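Local coordinates for protein putative polyketide cyclase SMa1630 (Sinorhizobium meliloti 1021, PDB 4U13) that is of unproven function but probably acts as a polyketide cyclase or related enzyme of the SnoaL-like, NTF2-type fold, at residues S18-D23 against A54-A59; A33-E38 against L49-A54; M12-D17 against A63-S68. All coordinates share one frame; numbering follows the deposited sequence.

How the interactions relate
Two helices and the sheet beneath them are joined by contacts whose chemistry changes from surface to interior. Interaction 1 is a surface contact between the turn that follows helix 8-19 and the last turns of helix 44-59, a single weak polar bond with little buried area. Interaction 2 uses the same helix 44-59 but turns to the sheet, where an indole rests on strand 33-37 and also forms a hydrogen bond. Interaction 3 returns to helix 8-19 and packs it on strand 62-71, largely by apolar contact plus one water. Interactions 2 and 3 are partly buried and reach the same sheet on opposite sides of the chain's centre, joined through Asp17 and Trp52.

Interaction 1. Residues S18-D23 against A54-A59; sequences SCNDTD and AAKKAA
Asn20 and Lys56 face each other with their CA atoms 8.6 Å apart, the first just past helix 8-19 and the second in the last turns of helix 44-59, so the gap is spanned by side chains alone. Asn20 leaves the helix with a positive phi of 52° and closes a Schellman motif, while Asp21 then N-caps the short helix 22-26 by way of Ala24 N. The amide of Asn20 projects from this junction. Its CG sits beside the backbone N (chi1 -64°), which brings the carboxamide end nearer the lysine than the direction of its CB alone would. Lys56 points at the junction and bends at chi2 before running out to its ammonium group. The amide comes in at a slant to the lysine chain, and OD1 of Asn20 takes a weak hydrogen bond from Lys56 NZ at 3.2 Å. That oxygen sits equally close to CE of Lys56, also at 3.2 Å, so it meets the lysine from alongside its end and not straight on. Other partners of NZ lie one turn back on helix 8-19: it bonds to Asp17 O and forms a salt bridge with Asp17 OD1, while Tyr61 adds a cation-pi contact. Next to the junction, Cys19 is joined by a disulfide to Cys19 of the second subunit. With a carbonyl, a carboxylate and a ring already round the ammonium, the weak bond makes the Asn20 amide a secondary ligand; Asp17 probably fixes most of the position of NZ.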
ATOM      1  N   SER A  18       4.316  -4.127  -3.161  1.00 49.20           N
ATOM      2  CA  SER A  18       2.862  -4.053  -3.233  1.00 50.50           C
ATOM      3  C   SER A  18       2.273  -3.608  -4.614  1.00 51.12           C
ATOM      4  O   SER A  18       1.180  -3.993  -4.990  1.00 49.91           O
ATOM      5  CB  SER A  18       2.450  -3.184  -2.094  1.00 51.66           C
ATOM      6  OG  SER A  18       1.115  -2.808  -2.245  1.00 55.52           O
ATOM      7  N   CYS A  19       2.948  -2.694  -5.311  1.00 52.84           N
ATOM      8  CA  CYS A  19       2.457  -2.181  -6.602  1.00 51.00           C
ATOM      9  C   CYS A  19       3.045  -2.900  -7.776  1.00 54.22           C
ATOM     10  O   CYS A  19       2.810  -2.504  -8.922  1.00 56.12           O
ATOM     11  CB  CYS A  19       2.763  -0.685  -6.700  1.00 53.24           C
ATOM     12  SG  CYS A  19       1.795   0.335  -5.462  1.00 57.80           S
ATOM     13  N   ASN A  20       3.762  -3.992  -7.515  1.00 54.22           N
ATOM     14  CA  ASN A  20       4.474  -4.730  -8.541  1.00 56.80           C
ATOM     15  C   ASN A  20       5.349  -3.791  -9.355  1.00 55.67           C
ATOM     16  O   ASN A  20       5.323  -3.843 -10.531  1.00 49.86           O
ATOM     17  CB  ASN A  20       3.523  -5.481  -9.492  1.00 59.38           C
ATOM     18  CG  ASN A  20       2.701  -6.568  -8.800  1.00 64.22           C
ATOM     19  OD1 ASN A  20       3.179  -7.233  -7.902  1.00 62.84           O
ATOM     20  ND2 ASN A  20       1.464  -6.727  -9.198  1.00 68.86           N
ATOM     21  N   ASP A  21       6.123  -2.934  -8.711  1.00 57.06           N
ATOM     22  CA  ASP A  21       6.888  -1.931  -9.443  1.00 58.78           C
ATOM     23  C   ASP A  21       8.367  -2.321  -9.528  1.00 54.40           C
ATOM     24  O   ASP A  21       9.177  -1.919  -8.722  1.00 55.11           O
ATOM     25  CB  ASP A  21       6.688  -0.570  -8.780  1.00 57.04           C
ATOM     26  CG  ASP A  21       7.386   0.559  -9.530  1.00 65.65           C
ATOM     27  OD1 ASP A  21       8.208   0.272 -10.465  1.00 64.18           O
ATOM     28  OD2 ASP A  21       7.127   1.739  -9.136  1.00 65.44           O
ATOM     29  N   THR A  22       8.696  -3.099 -10.529  1.00 52.86           N
ATOM     30  CA  THR A  22      10.086  -3.486 -10.811  1.00 53.70           C
ATOM     31  C   THR A  22      11.190  -2.410 -10.814  1.00 54.27           C
ATOM     32  O   THR A  22      12.254  -2.627 -10.259  1.00 53.52           O
ATOM     33  CB  THR A  22      10.117  -4.201 -12.157  1.00 53.67           C
ATOM     34  OG1 THR A  22       9.172  -5.271 -12.091  1.00 55.03           O
ATOM     35  CG2 THR A  22      11.480  -4.789 -12.442  1.00 52.85           C
ATOM     36  N   ASP A  23      10.961  -1.261 -11.424  1.00 59.44           N
ATOM     37  CA  ASP A  23      11.970  -0.193 -11.381  1.00 62.76           C
ATOM     38  C   ASP A  23      12.260   0.275 -10.007  1.00 62.65           C
ATOM     39  O   ASP A  23      13.421   0.415  -9.626  1.00 61.29           O
ATOM     40  CB  ASP A  23      11.520   1.019 -12.173  1.00 67.40           C
ATOM     41  CG  ASP A  23      11.580   0.763 -13.627  1.00 71.37           C
ATOM     42  OD1 ASP A  23      12.646   0.315 -14.100  1.00 77.37           O
ATOM     43  OD2 ASP A  23      10.560   0.969 -14.300  1.00 76.27           O
ATOM     44  N   ALA A  54       9.787 -14.631  -9.304  1.00 53.68           N
ATOM     45  CA  ALA A  54       9.314 -15.994  -9.044  1.00 55.13           C
ATOM     46  C   ALA A  54       8.315 -16.075  -7.856  1.00 56.79           C
ATOM     47  O   ALA A  54       7.333 -16.809  -7.923  1.00 54.23           O
ATOM     48  CB  ALA A  54      10.479 -16.951  -8.808  1.00 53.83           C
ATOM     49  N   ALA A  55       8.566 -15.322  -6.795  1.00 53.06           N
ATOM     50  CA  ALA A  55       7.714 -15.372  -5.658  1.00 51.36           C
ATOM     51  C   ALA A  55       6.350 -14.792  -5.975  1.00 53.00           C
ATOM     52  O   ALA A  55       5.331 -15.269  -5.478  1.00 57.08           O
ATOM     53  CB  ALA A  55       8.361 -14.643  -4.483  1.00 52.71           C
ATOM     54  N   LYS A  56       6.309 -13.764  -6.797  1.00 55.09           N
ATOM     55  CA  LYS A  56       5.045 -13.176  -7.222  1.00 55.54           C
ATOM     56  C   LYS A  56       4.251 -14.142  -8.061  1.00 57.55           C
ATOM     57  O   LYS A  56       3.046 -14.277  -7.856  1.00 56.64           O
ATOM     58  CB  LYS A  56       5.320 -11.936  -8.051  1.00 61.33           C
ATOM     59  CG  LYS A  56       5.877 -10.785  -7.246  1.00 63.08           C
ATOM     60  CD  LYS A  56       4.765  -9.874  -6.825  1.00 66.40           C
ATOM     61  CE  LYS A  56       5.274  -8.704  -5.989  1.00 64.12           C
ATOM     62  NZ  LYS A  56       4.143  -8.339  -5.102  1.00 62.50           N
ATOM     63  N   LYS A  57       4.903 -14.805  -9.012  1.00 57.49           N
ATOM     64  CA  LYS A  57       4.222 -15.834  -9.846  1.00 63.74           C
ATOM     65  C   LYS A  57       3.747 -17.007  -9.007  1.00 63.28           C
ATOM     66  O   LYS A  57       2.656 -17.511  -9.230  1.00 61.13           O
ATOM     67  CB  LYS A  57       5.117 -16.447 -10.949  1.00 68.35           C
ATOM     68  CG  LYS A  57       6.095 -15.495 -11.629  1.00 79.16           C
ATOM     69  CD  LYS A  57       5.471 -14.635 -12.713  1.00 87.32           C
ATOM     70  CE  LYS A  57       6.472 -14.430 -13.859  1.00 94.00           C
ATOM     71  NZ  LYS A  57       6.144 -13.283 -14.758  1.00 94.33           N
ATOM     72  N   ALA A  58       4.618 -17.483  -8.107  1.00 62.81           N
ATOM     73  CA  ALA A  58       4.329 -18.618  -7.242  1.00 63.67           C
ATOM     74  C   ALA A  58       3.104 -18.343  -6.384  1.00 66.98           C
ATOM     75  O   ALA A  58       2.224 -19.201  -6.327  1.00 69.31           O
ATOM     76  CB  ALA A  58       5.507 -18.938  -6.339  1.00 60.52           C
ATOM     77  N   ALA A  59       3.014 -17.172  -5.743  1.00 60.39           N
ATOM     78  CA  ALA A  59       1.933 -17.012  -4.771  1.00 61.67           C
ATOM     79  C   ALA A  59       0.999 -15.796  -4.894  1.00 67.40           C
ATOM     80  O   ALA A  59      -0.020 -15.746  -4.163  1.00 66.33           O
ATOM     81  CB  ALA A  59       2.492 -17.105  -3.376  1.00 60.16           C
TER

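Interaction 2. Residues A33-E38 against L49-A54; sequences AVVEDE and LRWWVA
Val35 and Asp37 meet the indole of Trp51 in two quite different ways, one over its face and the other at its edge. The CG1 branch of Val35 stands almost on the normal of the six-membered ring of Trp51, 3.8 Å from its centroid, a clear CH-pi contact. Asp37 approaches the pyrrole edge. Its OD2 accepts the N-H of Trp51 NE1 at 3.1 Å with an angle of 157°, lying practically in the ring plane. The carboxylate itself stands steeply to the indole, the planes 76° apart, and is met on the anti side of OD2, with the N-H tilted well out of the carboxylate plane. This is helix-on-sheet packing of the SnoaL-like, NTF2-type fold: helix 44-59 lies over strand 33-37, whose alternate residues Val35 and Asp37 face the helix while Glu36 turns the other way. CG of Asp37 lies anti to the backbone N (chi1 180°), carrying the carboxylate from the strand to the indole. Neighbouring strands complete the surroundings of Trp51, with the ring of His42 meeting it at a shallow tilt and Ile108 touching both Trp51 and Asp37.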
ATOM      1  N   ALA A  33      23.914  -6.164  -2.708  1.00 77.34           N
ATOM      2  CA  ALA A  33      22.975  -6.517  -1.631  1.00 74.49           C
ATOM      3  C   ALA A  33      22.669  -8.008  -1.589  1.00 75.81           C
ATOM      4  O   ALA A  33      22.824  -8.713  -2.579  1.00 76.54           O
ATOM      5  CB  ALA A  33      21.679  -5.763  -1.795  1.00 72.42           C
ATOM      6  N   VAL A  34      22.220  -8.472  -0.425  1.00 72.65           N
ATOM      7  CA  VAL A  34      21.807  -9.852  -0.231  1.00 66.29           C
ATOM      8  C   VAL A  34      20.403  -9.936   0.361  1.00 60.62           C
ATOM      9  O   VAL A  34      20.061  -9.198   1.264  1.00 57.25           O
ATOM     10  CB  VAL A  34      22.696 -10.579   0.789  1.00 72.82           C
ATOM     11  CG1 VAL A  34      22.222 -12.026   0.983  1.00 73.83           C
ATOM     12  CG2 VAL A  34      24.130 -10.558   0.338  1.00 74.66           C
ATOM     13  N   VAL A  35      19.641 -10.890  -0.154  1.00 57.53           N
ATOM     14  CA  VAL A  35      18.384 -11.318   0.382  1.00 56.67           C
ATOM     15  C   VAL A  35      18.514 -12.800   0.723  1.00 60.20           C
ATOM     16  O   VAL A  35      18.915 -13.609  -0.158  1.00 57.64           O
ATOM     17  CB  VAL A  35      17.275 -11.179  -0.655  1.00 57.63           C
ATOM     18  CG1 VAL A  35      16.009 -11.886  -0.192  1.00 57.73           C
ATOM     19  CG2 VAL A  35      17.014  -9.713  -0.941  1.00 56.40           C
ATOM     20  N   GLU A  36      18.189 -13.134   1.989  1.00 59.61           N
ATOM     21  CA  GLU A  36      17.988 -14.503   2.435  1.00 60.85           C
ATOM     22  C   GLU A  36      16.517 -14.785   2.710  1.00 60.39           C
ATOM     23  O   GLU A  36      15.910 -14.119   3.520  1.00 57.92           O
ATOM     24  CB  GLU A  36      18.814 -14.746   3.679  1.00 64.46           C
ATOM     25  CG  GLU A  36      20.234 -14.229   3.534  1.00 68.49           C
ATOM     26  N   ASP A  37      15.952 -15.786   2.041  1.00 65.47           N
ATOM     27  CA  ASP A  37      14.520 -16.130   2.166  1.00 68.61           C
ATOM     28  C   ASP A  37      14.309 -17.586   1.803  1.00 73.56           C
ATOM     29  O   ASP A  37      14.966 -18.087   0.896  1.00 79.14           O
ATOM     30  CB  ASP A  37      13.692 -15.270   1.172  1.00 66.62           C
ATOM     31  CG  ASP A  37      12.130 -15.554   1.216  1.00 66.09           C
ATOM     32  OD1 ASP A  37      11.458 -15.477   2.302  1.00 65.24           O
ATOM     33  OD2 ASP A  37      11.554 -15.843   0.125  1.00 62.72           O
ATOM     34  N   GLU A  38      13.354 -18.238   2.469  1.00 76.63           N
ATOM     35  CA  GLU A  38      12.849 -19.586   2.105  1.00 77.34           C
ATOM     36  C   GLU A  38      13.982 -20.608   1.896  1.00 74.98           C
ATOM     37  O   GLU A  38      13.987 -21.309   0.894  1.00 76.20           O
ATOM     38  CB  GLU A  38      11.908 -19.502   0.867  1.00 79.97           C
ATOM     39  CG  GLU A  38      10.573 -18.770   1.124  1.00 80.27           C
ATOM     40  CD  GLU A  38       9.753 -18.404  -0.140  1.00 82.22           C
ATOM     41  OE1 GLU A  38      10.196 -18.630  -1.297  1.00 89.21           O
ATOM     42  OE2 GLU A  38       8.628 -17.878   0.030  1.00 74.16           O
ATOM     43  N   LEU A  49      16.046  -9.591  -8.199  1.00 62.36           N
ATOM     44  CA  LEU A  49      14.901  -9.426  -9.084  1.00 60.98           C
ATOM     45  C   LEU A  49      14.313 -10.762  -9.493  1.00 58.86           C
ATOM     46  O   LEU A  49      13.088 -10.901  -9.656  1.00 56.47           O
ATOM     47  CB  LEU A  49      15.267  -8.622 -10.327  1.00 67.15           C
ATOM     48  CG  LEU A  49      15.202  -7.103 -10.247  1.00 69.79           C
ATOM     49  CD1 LEU A  49      15.779  -6.512 -11.515  1.00 71.87           C
ATOM     50  CD2 LEU A  49      13.765  -6.622 -10.077  1.00 72.37           C
ATOM     51  N   ARG A  50      15.182 -11.742  -9.725  1.00 63.19           N
ATOM     52  CA  ARG A  50      14.713 -13.075 -10.149  1.00 65.08           C
ATOM     53  C   ARG A  50      13.882 -13.657  -9.051  1.00 58.78           C
ATOM     54  O   ARG A  50      12.815 -14.196  -9.285  1.00 59.31           O
ATOM     55  CB  ARG A  50      15.873 -14.021 -10.497  1.00 74.71           C
ATOM     56  CG  ARG A  50      16.544 -13.664 -11.836  1.00 82.03           C
ATOM     57  CD  ARG A  50      17.425 -14.765 -12.430  1.00 86.16           C
ATOM     58  NE  ARG A  50      18.342 -15.375 -11.479  1.00 97.31           N
ATOM     59  CZ  ARG A  50      19.030 -16.489 -11.701  1.00107.73           C
ATOM     60  NH1 ARG A  50      19.828 -16.959 -10.737  1.00111.84           N
ATOM     61  NH2 ARG A  50      18.924 -17.137 -12.868  1.00103.81           N
ATOM     62  N   TRP A  51      14.381 -13.485  -7.843  1.00 55.54           N
ATOM     63  CA  TRP A  51      13.756 -14.016  -6.701  1.00 55.73           C
ATOM     64  C   TRP A  51      12.365 -13.400  -6.494  1.00 58.30           C
ATOM     65  O   TRP A  51      11.401 -14.146  -6.189  1.00 58.23           O
ATOM     66  CB  TRP A  51      14.624 -13.731  -5.508  1.00 59.60           C
ATOM     67  CG  TRP A  51      13.873 -13.796  -4.190  1.00 58.77           C
ATOM     68  CD1 TRP A  51      13.483 -14.921  -3.520  1.00 59.78           C
ATOM     69  CD2 TRP A  51      13.460 -12.691  -3.406  1.00 57.74           C
ATOM     70  NE1 TRP A  51      12.829 -14.574  -2.350  1.00 61.22           N
ATOM     71  CE2 TRP A  51      12.802 -13.210  -2.253  1.00 58.51           C
ATOM     72  CE3 TRP A  51      13.558 -11.305  -3.561  1.00 58.53           C
ATOM     73  CZ2 TRP A  51      12.283 -12.383  -1.246  1.00 57.83           C
ATOM     74  CZ3 TRP A  51      12.994 -10.470  -2.572  1.00 56.96           C
ATOM     75  CH2 TRP A  51      12.376 -11.015  -1.433  1.00 57.22           C
ATOM     76  N   TRP A  52      12.285 -12.066  -6.636  1.00 53.71           N
ATOM     77  CA  TRP A  52      11.053 -11.318  -6.430  1.00 54.97           C
ATOM     78  C   TRP A  52       9.989 -11.678  -7.482  1.00 54.87           C
ATOM     79  O   TRP A  52       8.799 -11.896  -7.167  1.00 53.97           O
ATOM     80  CB  TRP A  52      11.383  -9.822  -6.426  1.00 57.04           C
ATOM     81  CG  TRP A  52      10.222  -8.921  -6.220  1.00 58.27           C
ATOM     82  CD1 TRP A  52       9.574  -8.671  -5.057  1.00 58.60           C
ATOM     83  CD2 TRP A  52       9.616  -8.084  -7.198  1.00 60.87           C
ATOM     84  NE1 TRP A  52       8.577  -7.765  -5.255  1.00 55.77           N
ATOM     85  CE2 TRP A  52       8.575  -7.383  -6.559  1.00 58.57           C
ATOM     86  CE3 TRP A  52       9.839  -7.874  -8.571  1.00 60.51           C
ATOM     87  CZ2 TRP A  52       7.750  -6.481  -7.240  1.00 61.60           C
ATOM     88  CZ3 TRP A  52       9.017  -6.990  -9.248  1.00 62.92           C
ATOM     89  CH2 TRP A  52       7.989  -6.286  -8.572  1.00 60.17           C
ATOM     90  N   VAL A  53      10.419 -11.784  -8.734  1.00 56.58           N
ATOM     91  CA  VAL A  53       9.529 -12.209  -9.803  1.00 55.30           C
ATOM     92  C   VAL A  53       8.935 -13.635  -9.598  1.00 57.57           C
ATOM     93  O   VAL A  53       7.709 -13.810  -9.680  1.00 55.61           O
ATOM     94  CB  VAL A  53      10.252 -12.094 -11.157  1.00 60.41           C
ATOM     95  CG1 VAL A  53       9.441 -12.731 -12.281  1.00 57.58           C
ATOM     96  CG2 VAL A  53      10.496 -10.607 -11.513  1.00 62.43           C
ATOM     97  N   ALA A  54       9.787 -14.631  -9.304  1.00 53.68           N
ATOM     98  CA  ALA A  54       9.314 -15.994  -9.044  1.00 55.13           C
ATOM     99  C   ALA A  54       8.315 -16.075  -7.856  1.00 56.79           C
ATOM    100  O   ALA A  54       7.333 -16.809  -7.923  1.00 54.23           O
ATOM    101  CB  ALA A  54      10.479 -16.951  -8.808  1.00 53.83           C
TER

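Interaction 3. Residues M12-D17 against A63-S68; sequences MYFDAD and AEPLES
Phe14 and Pro65 make an aromatic-on-proline contact that packs helix 8-19 onto strand 62-71, an outermost strand of the sheet within the chain. The axes of the two segments run roughly antiparallel, 148° apart, with a closest approach of 9.1 Å. Pro65 lays its CG over the middle of the Phe14 ring, 3.7 Å from the centroid and 12° off the normal, a CH-pi contact. On the opposite face of the same ring lies CD2 of Tyr13, the preceding residue of the helix, so the phenyl group is sandwiched between its own helix and the strand. The chi1 of -75° sets the Phe14 ring beside its backbone N and brings it down to the strand, where its CE1 also touches the CB of Ala63 at 4.2 Å. Val77 of the adjacent strand and Tyr94 of the next one extend this apolar patch.

One turn further along the helix the contact becomes polar. A water accepts the backbone N-H of Ala63 at 2.9 Å and gives a weak hydrogen bond to Asp17 OD2 at 3.1 Å, bridging helix and strand where no direct hydrogen bond links them. The other carboxylate oxygen is occupied: OD1 of Asp17 accepts a hydrogen bond from Trp52 NE1 of helix 44-59, with a weak bond to Tyr61 OH besides. One aspartate therefore ties two helices and, through water, the strand. Glu64, whose CB points away from the helix, forms a salt bridge with Lys80 and a hydrogen bond to Ser3 N of the second subunit. Farther on, Leu66 and Glu67 both face Arg78 in a classic beta bulge. An N-terminal helix packed in this way against a strongly bent sheet is characteristic of the NTF2-like, SnoaL-type alpha+beta fold.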
HETATM    1  N   MSE A  12       9.766   2.271   0.789  1.00 56.28           N
HETATM    2  CA  MSE A  12       9.860   2.142  -0.653  1.00 60.43           C
HETATM    3  C   MSE A  12       9.840   0.684  -1.081  1.00 55.95           C
HETATM    4  O   MSE A  12       9.191   0.347  -2.060  1.00 55.34           O
HETATM    5  CB  MSE A  12      11.147   2.841  -1.076  1.00 68.49           C
HETATM    6  CG  MSE A  12      11.288   2.994  -2.600  1.00 88.41           C
HETATM    7 SE   MSE A  12      13.054   3.839  -3.103  1.00120.06          SE
HETATM    8  CE  MSE A  12      12.846   5.506  -2.012  1.00 98.88           C
ATOM      9  N   TYR A  13      10.551  -0.179  -0.352  1.00 47.41           N
ATOM     10  CA  TYR A  13      10.477  -1.602  -0.561  1.00 46.28           C
ATOM     11  C   TYR A  13       9.035  -2.111  -0.586  1.00 46.00           C
ATOM     12  O   TYR A  13       8.601  -2.703  -1.573  1.00 47.27           O
ATOM     13  CB  TYR A  13      11.312  -2.369   0.474  1.00 47.26           C
ATOM     14  CG  TYR A  13      11.183  -3.838   0.253  1.00 45.91           C
ATOM     15  CD1 TYR A  13      11.987  -4.492  -0.658  1.00 47.05           C
ATOM     16  CD2 TYR A  13      10.157  -4.535   0.840  1.00 50.03           C
ATOM     17  CE1 TYR A  13      11.807  -5.829  -0.929  1.00 47.12           C
ATOM     18  CE2 TYR A  13       9.940  -5.875   0.574  1.00 47.15           C
ATOM     19  CZ  TYR A  13      10.772  -6.512  -0.311  1.00 48.77           C
ATOM     20  OH  TYR A  13      10.569  -7.865  -0.576  1.00 55.01           O
ATOM     21  N   PHE A  14       8.261  -1.832   0.451  1.00 47.99           N
ATOM     22  CA  PHE A  14       6.909  -2.384   0.551  1.00 45.63           C
ATOM     23  C   PHE A  14       5.940  -1.771  -0.422  1.00 47.15           C
ATOM     24  O   PHE A  14       5.025  -2.450  -0.874  1.00 46.18           O
ATOM     25  CB  PHE A  14       6.363  -2.223   1.964  1.00 46.06           C
ATOM     26  CG  PHE A  14       6.969  -3.203   2.926  1.00 45.46           C
ATOM     27  CD1 PHE A  14       6.653  -4.524   2.836  1.00 45.10           C
ATOM     28  CD2 PHE A  14       7.901  -2.809   3.855  1.00 46.13           C
ATOM     29  CE1 PHE A  14       7.209  -5.440   3.705  1.00 45.44           C
ATOM     30  CE2 PHE A  14       8.445  -3.695   4.727  1.00 45.54           C
ATOM     31  CZ  PHE A  14       8.125  -5.040   4.622  1.00 45.36           C
ATOM     32  N   ASP A  15       6.143  -0.509  -0.787  1.00 49.66           N
ATOM     33  CA  ASP A  15       5.254   0.178  -1.787  1.00 52.36           C
ATOM     34  C   ASP A  15       5.437  -0.432  -3.171  1.00 51.01           C
ATOM     35  O   ASP A  15       4.461  -0.668  -3.952  1.00 49.36           O
ATOM     36  CB  ASP A  15       5.577   1.667  -1.905  1.00 60.15           C
ATOM     37  CG  ASP A  15       5.051   2.512  -0.705  1.00 65.13           C
ATOM     38  OD1 ASP A  15       3.984   2.187  -0.144  1.00 68.55           O
ATOM     39  OD2 ASP A  15       5.690   3.532  -0.335  1.00 77.73           O
ATOM     40  N   ALA A  16       6.691  -0.725  -3.436  1.00 47.62           N
ATOM     41  CA  ALA A  16       7.076  -1.317  -4.705  1.00 49.48           C
ATOM     42  C   ALA A  16       6.715  -2.786  -4.810  1.00 49.29           C
ATOM     43  O   ALA A  16       6.226  -3.221  -5.842  1.00 49.70           O
ATOM     44  CB  ALA A  16       8.576  -1.152  -4.901  1.00 49.99           C
ATOM     45  N   ASP A  17       6.979  -3.533  -3.741  1.00 48.98           N
ATOM     46  CA  ASP A  17       6.528  -4.891  -3.627  1.00 49.65           C
ATOM     47  C   ASP A  17       5.021  -4.924  -3.877  1.00 49.91           C
ATOM     48  O   ASP A  17       4.501  -5.619  -4.704  1.00 48.32           O
ATOM     49  CB  ASP A  17       6.852  -5.403  -2.223  1.00 53.04           C
ATOM     50  CG  ASP A  17       6.579  -6.882  -2.043  1.00 56.18           C
ATOM     51  OD1 ASP A  17       6.612  -7.614  -3.040  1.00 58.20           O
ATOM     52  OD2 ASP A  17       6.386  -7.339  -0.886  1.00 56.43           O
ATOM     53  N   ALA A  63       2.335  -8.635   1.210  1.00 58.19           N
ATOM     54  CA  ALA A  63       3.030  -8.389   2.475  1.00 54.77           C
ATOM     55  C   ALA A  63       2.585  -7.077   3.078  1.00 58.27           C
ATOM     56  O   ALA A  63       2.772  -6.038   2.500  1.00 59.38           O
ATOM     57  CB  ALA A  63       4.527  -8.348   2.277  1.00 55.55           C
ATOM     58  N   GLU A  64       2.009  -7.111   4.274  1.00 57.39           N
ATOM     59  CA  GLU A  64       1.449  -5.925   4.882  1.00 57.35           C
ATOM     60  C   GLU A  64       2.208  -5.637   6.193  1.00 55.56           C
ATOM     61  O   GLU A  64       2.041  -6.380   7.140  1.00 56.63           O
ATOM     62  CB  GLU A  64      -0.044  -6.167   5.116  1.00 60.00           C
ATOM     63  CG  GLU A  64      -0.696  -5.217   6.111  1.00 65.10           C
ATOM     64  CD  GLU A  64      -2.143  -5.576   6.433  1.00 75.82           C
ATOM     65  OE1 GLU A  64      -2.559  -6.776   6.326  1.00 86.37           O
ATOM     66  OE2 GLU A  64      -2.858  -4.639   6.855  1.00 80.87           O
ATOM     67  N   PRO A  65       3.053  -4.582   6.246  1.00 52.51           N
ATOM     68  CA  PRO A  65       3.728  -4.299   7.507  1.00 51.98           C
ATOM     69  C   PRO A  65       2.736  -4.040   8.659  1.00 54.76           C
ATOM     70  O   PRO A  65       1.730  -3.357   8.462  1.00 53.31           O
ATOM     71  CB  PRO A  65       4.525  -3.046   7.214  1.00 51.97           C
ATOM     72  CG  PRO A  65       4.580  -2.951   5.725  1.00 51.26           C
ATOM     73  CD  PRO A  65       3.349  -3.574   5.217  1.00 49.81           C
ATOM     74  N   LEU A  66       2.999  -4.648   9.823  1.00 54.11           N
ATOM     75  CA  LEU A  66       2.140  -4.526  10.995  1.00 57.99           C
ATOM     76  C   LEU A  66       2.781  -3.752  12.148  1.00 56.25           C
ATOM     77  O   LEU A  66       2.080  -3.160  12.926  1.00 53.53           O
ATOM     78  CB  LEU A  66       1.802  -5.909  11.548  1.00 60.67           C
ATOM     79  CG  LEU A  66       1.017  -6.844  10.632  1.00 66.30           C
ATOM     80  CD1 LEU A  66       0.739  -8.157  11.366  1.00 62.45           C
ATOM     81  CD2 LEU A  66      -0.267  -6.167  10.150  1.00 67.69           C
ATOM     82  N   GLU A  67       4.083  -3.905  12.339  1.00 56.51           N
ATOM     83  CA  GLU A  67       4.796  -3.157  13.342  1.00 60.95           C
ATOM     84  C   GLU A  67       6.239  -3.160  13.034  1.00 58.58           C
ATOM     85  O   GLU A  67       6.683  -3.898  12.149  1.00 59.01           O
ATOM     86  CB  GLU A  67       4.558  -3.651  14.778  1.00 67.23           C
ATOM     87  CG  GLU A  67       4.464  -5.116  15.018  1.00 71.46           C
ATOM     88  CD  GLU A  67       4.173  -5.371  16.492  1.00 78.22           C
ATOM     89  OE1 GLU A  67       5.087  -5.128  17.306  1.00 81.94           O
ATOM     90  OE2 GLU A  67       3.049  -5.801  16.847  1.00 73.22           O
ATOM     91  N   SER A  68       6.962  -2.296  13.720  1.00 56.04           N
ATOM     92  CA  SER A  68       8.368  -2.136  13.439  1.00 62.23           C
ATOM     93  C   SER A  68       9.160  -1.582  14.637  1.00 62.09           C
ATOM     94  O   SER A  68       8.601  -0.938  15.502  1.00 62.63           O
ATOM     95  CB  SER A  68       8.521  -1.184  12.272  1.00 65.77           C
ATOM     96  OG  SER A  68       8.073   0.113  12.649  1.00 73.20           O
TER
HETATM   97  O   HOH W   1       3.358  -6.758  -0.802  1.00 59.95           O